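Scytalidopepsin B (Scytalidium lignicola, PDB 2IFR) is an acid-acting glutamic peptidase of the A4 family that hydrolyses peptide bonds in proteins and is bound here to a peptide-based transition-state analogue. Local coordinates at residues A21-P26 / V160-C165. Residues are numbered along the deposited sequence; the frame is centred on the assembly and turned at random.
Sequences ATANVP and VEFTDC
Two neighbouring antiparallel strands of the concanavalin-like beta-sandwich of the A4 peptidases meet where Thr22 pairs with Thr163. The short axes of 21-24 and 160-163 run at 159° to each other. Thr22 and Thr163 form a hydrogen-bonded pair. Thr22 N donates a hydrogen bond to Thr163 O at 3.0 Å, and Thr163 N donates one to Thr22 O at 2.7 Å. Both bonds are nearly straight and lie in the plane of the accepting carbonyl. Thr163 OG1 sits between its own backbone N and carbonyl carbon (chi1 52°), which brings it close to Thr22 O and to 3.8 Å from Thr22 CB. These two threonines share the partly exposed face of the strands.

Two CA-H...O contacts add to this pair. Ala23 CA makes one of 3.2 Å with Glu161 O, with an angle of 164° at the hydrogen. Phe162 CA makes a more bent one to Thr22 O.

The buried face is apolar. Ala21 CB lies at the edge of the Phe162 ring, near its plane, and 3.9 Å from Phe162 CB. The same methyl touches Cys165 SG at 3.8 Å. Ala23 CB approaches Phe162 CD1 at 4.1 Å. Farther along, Pro26 CG meets the CG2 branch of Val160 at 3.7 Å, and the two side chains cross at a slant.

Strand 88-95 lies beside 16-29, bonded through the backbones of Ala21 and Ala23, and its Met91 touches Ala23 and Phe162. On 155-169 the next antiparallel strand is 200-205, and the backbones of Val160 and Cys203 are hydrogen-bonded. Phe133 and Ile135 of strand 130-141 and Trp58 of strand 51-60 pack on the apolar side chains.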
loop_
_atom_site.group_PDB
_atom_site.type_symbol
_atom_site.label_atom_id
_atom_site.label_comp_id
_atom_site.label_asym_id
_atom_site.label_seq_id
_atom_site.Cartn_x
_atom_site.Cartn_y
_atom_site.Cartn_z
ATOM N N ALA A 21 -2.740 2.469 -9.683
ATOM C CA ALA A 21 -2.563 1.161 -10.316
ATOM C C ALA A 21 -3.815 0.367 -10.002
ATOM O O ALA A 21 -4.637 0.758 -9.103
ATOM C CB ALA A 21 -1.318 0.430 -9.730
ATOM N N THR A 22 -3.990 -0.724 -10.723
ATOM C CA THR A 22 -5.091 -1.628 -10.508
ATOM C C THR A 22 -4.458 -2.929 -9.967
ATOM O O THR A 22 -3.447 -3.439 -10.547
ATOM C CB THR A 22 -5.805 -1.891 -11.836
ATOM O OG1 THR A 22 -6.423 -0.680 -12.281
ATOM C CG2 THR A 22 -6.863 -2.973 -11.685
ATOM N N ALA A 23 -4.969 -3.459 -8.863
ATOM C CA ALA A 23 -4.424 -4.708 -8.307
ATOM C C ALA A 23 -5.529 -5.735 -8.154
ATOM O O ALA A 23 -6.723 -5.362 -7.872
ATOM C CB ALA A 23 -3.762 -4.449 -6.952
ATOM N N ASN A 24 -5.183 -7.013 -8.330
ATOM C CA ASN A 24 -6.168 -8.110 -8.188
ATOM C C ASN A 24 -6.205 -8.544 -6.728
ATOM O O ASN A 24 -5.156 -8.474 -5.987
ATOM C CB ASN A 24 -5.763 -9.282 -9.086
ATOM C CG ASN A 24 -4.347 -9.783 -8.780
ATOM O OD1 ASN A 24 -4.183 -10.937 -8.206
ATOM N ND2 ASN A 24 -3.389 -9.004 -9.099
ATOM N N VAL A 25 -7.367 -8.999 -6.276
ATOM C CA VAL A 25 -7.511 -9.437 -4.905
ATOM C C VAL A 25 -7.205 -10.937 -4.904
ATOM O O VAL A 25 -7.847 -11.724 -5.664
ATOM C CB VAL A 25 -8.966 -9.178 -4.389
ATOM C CG1 VAL A 25 -9.089 -9.597 -2.947
ATOM C CG2 VAL A 25 -9.307 -7.668 -4.516
ATOM N N PRO A 26 -6.231 -11.374 -4.084
ATOM C CA PRO A 26 -5.835 -12.791 -3.988
ATOM C C PRO A 26 -6.622 -13.564 -2.929
ATOM O O PRO A 26 -7.354 -12.934 -2.087
ATOM C CB PRO A 26 -4.376 -12.694 -3.569
ATOM C CG PRO A 26 -4.452 -11.563 -2.523
ATOM C CD PRO A 26 -5.344 -10.524 -3.256
ATOM N N VAL A 160 -0.053 -10.938 -6.472
ATOM C CA VAL A 160 -0.765 -9.675 -6.484
ATOM C C VAL A 160 -0.001 -8.794 -7.452
ATOM O O VAL A 160 1.235 -8.500 -7.259
ATOM C CB VAL A 160 -0.794 -8.996 -5.116
ATOM C CG1 VAL A 160 -1.480 -7.619 -5.246
ATOM C CG2 VAL A 160 -1.574 -9.854 -4.159
ATOM N N GLU A 161 -0.690 -8.384 -8.508
ATOM C CA GLU A 161 -0.091 -7.554 -9.542
ATOM C C GLU A 161 -0.701 -6.171 -9.668
ATOM O O GLU A 161 -1.952 -6.024 -9.869
ATOM C CB GLU A 161 -0.227 -8.260 -10.880
ATOM C CG GLU A 161 0.373 -9.622 -10.857
ATOM C CD GLU A 161 0.562 -10.193 -12.243
ATOM O OE1 GLU A 161 1.076 -11.334 -12.315
ATOM O OE2 GLU A 161 0.201 -9.503 -13.243
ATOM N N PHE A 162 0.154 -5.162 -9.559
ATOM C CA PHE A 162 -0.261 -3.772 -9.713
ATOM C C PHE A 162 -0.053 -3.557 -11.210
ATOM O O PHE A 162 1.131 -3.559 -11.695
ATOM C CB PHE A 162 0.675 -2.854 -8.936
ATOM C CG PHE A 162 0.635 -3.037 -7.437
ATOM C CD1 PHE A 162 -0.251 -2.298 -6.654
ATOM C CD2 PHE A 162 1.536 -3.894 -6.796
ATOM C CE1 PHE A 162 -0.237 -2.402 -5.242
ATOM C CE2 PHE A 162 1.564 -4.009 -5.389
ATOM C CZ PHE A 162 0.672 -3.256 -4.613
ATOM N N THR A 163 -1.136 -3.412 -11.968
ATOM C CA THR A 163 -1.023 -3.217 -13.420
ATOM C C THR A 163 -1.373 -1.773 -13.758
ATOM O O THR A 163 -2.056 -1.074 -12.943
ATOM C CB THR A 163 -1.948 -4.178 -14.189
ATOM O OG1 THR A 163 -3.283 -4.078 -13.674
ATOM C CG2 THR A 163 -1.464 -5.629 -14.019
ATOM N N ASP A 164 -0.921 -1.313 -14.919
ATOM C CA ASP A 164 -1.130 0.067 -15.353
ATOM C C ASP A 164 -0.672 1.022 -14.273
ATOM O O ASP A 164 -1.410 2.020 -13.931
ATOM C CB ASP A 164 -2.605 0.328 -15.669
ATOM C CG ASP A 164 -3.058 -0.391 -16.914
ATOM O OD1 ASP A 164 -2.226 -0.522 -17.849
ATOM O OD2 ASP A 164 -4.235 -0.819 -16.964
ATOM N N CYS A 165 0.500 0.751 -13.699
ATOM C CA CYS A 165 1.046 1.624 -12.666
ATOM C C CYS A 165 1.301 2.971 -13.310
ATOM O O CYS A 165 1.744 3.041 -14.512
ATOM C CB CYS A 165 2.360 1.070 -12.108
ATOM S SG CYS A 165 2.106 -0.483 -11.201
#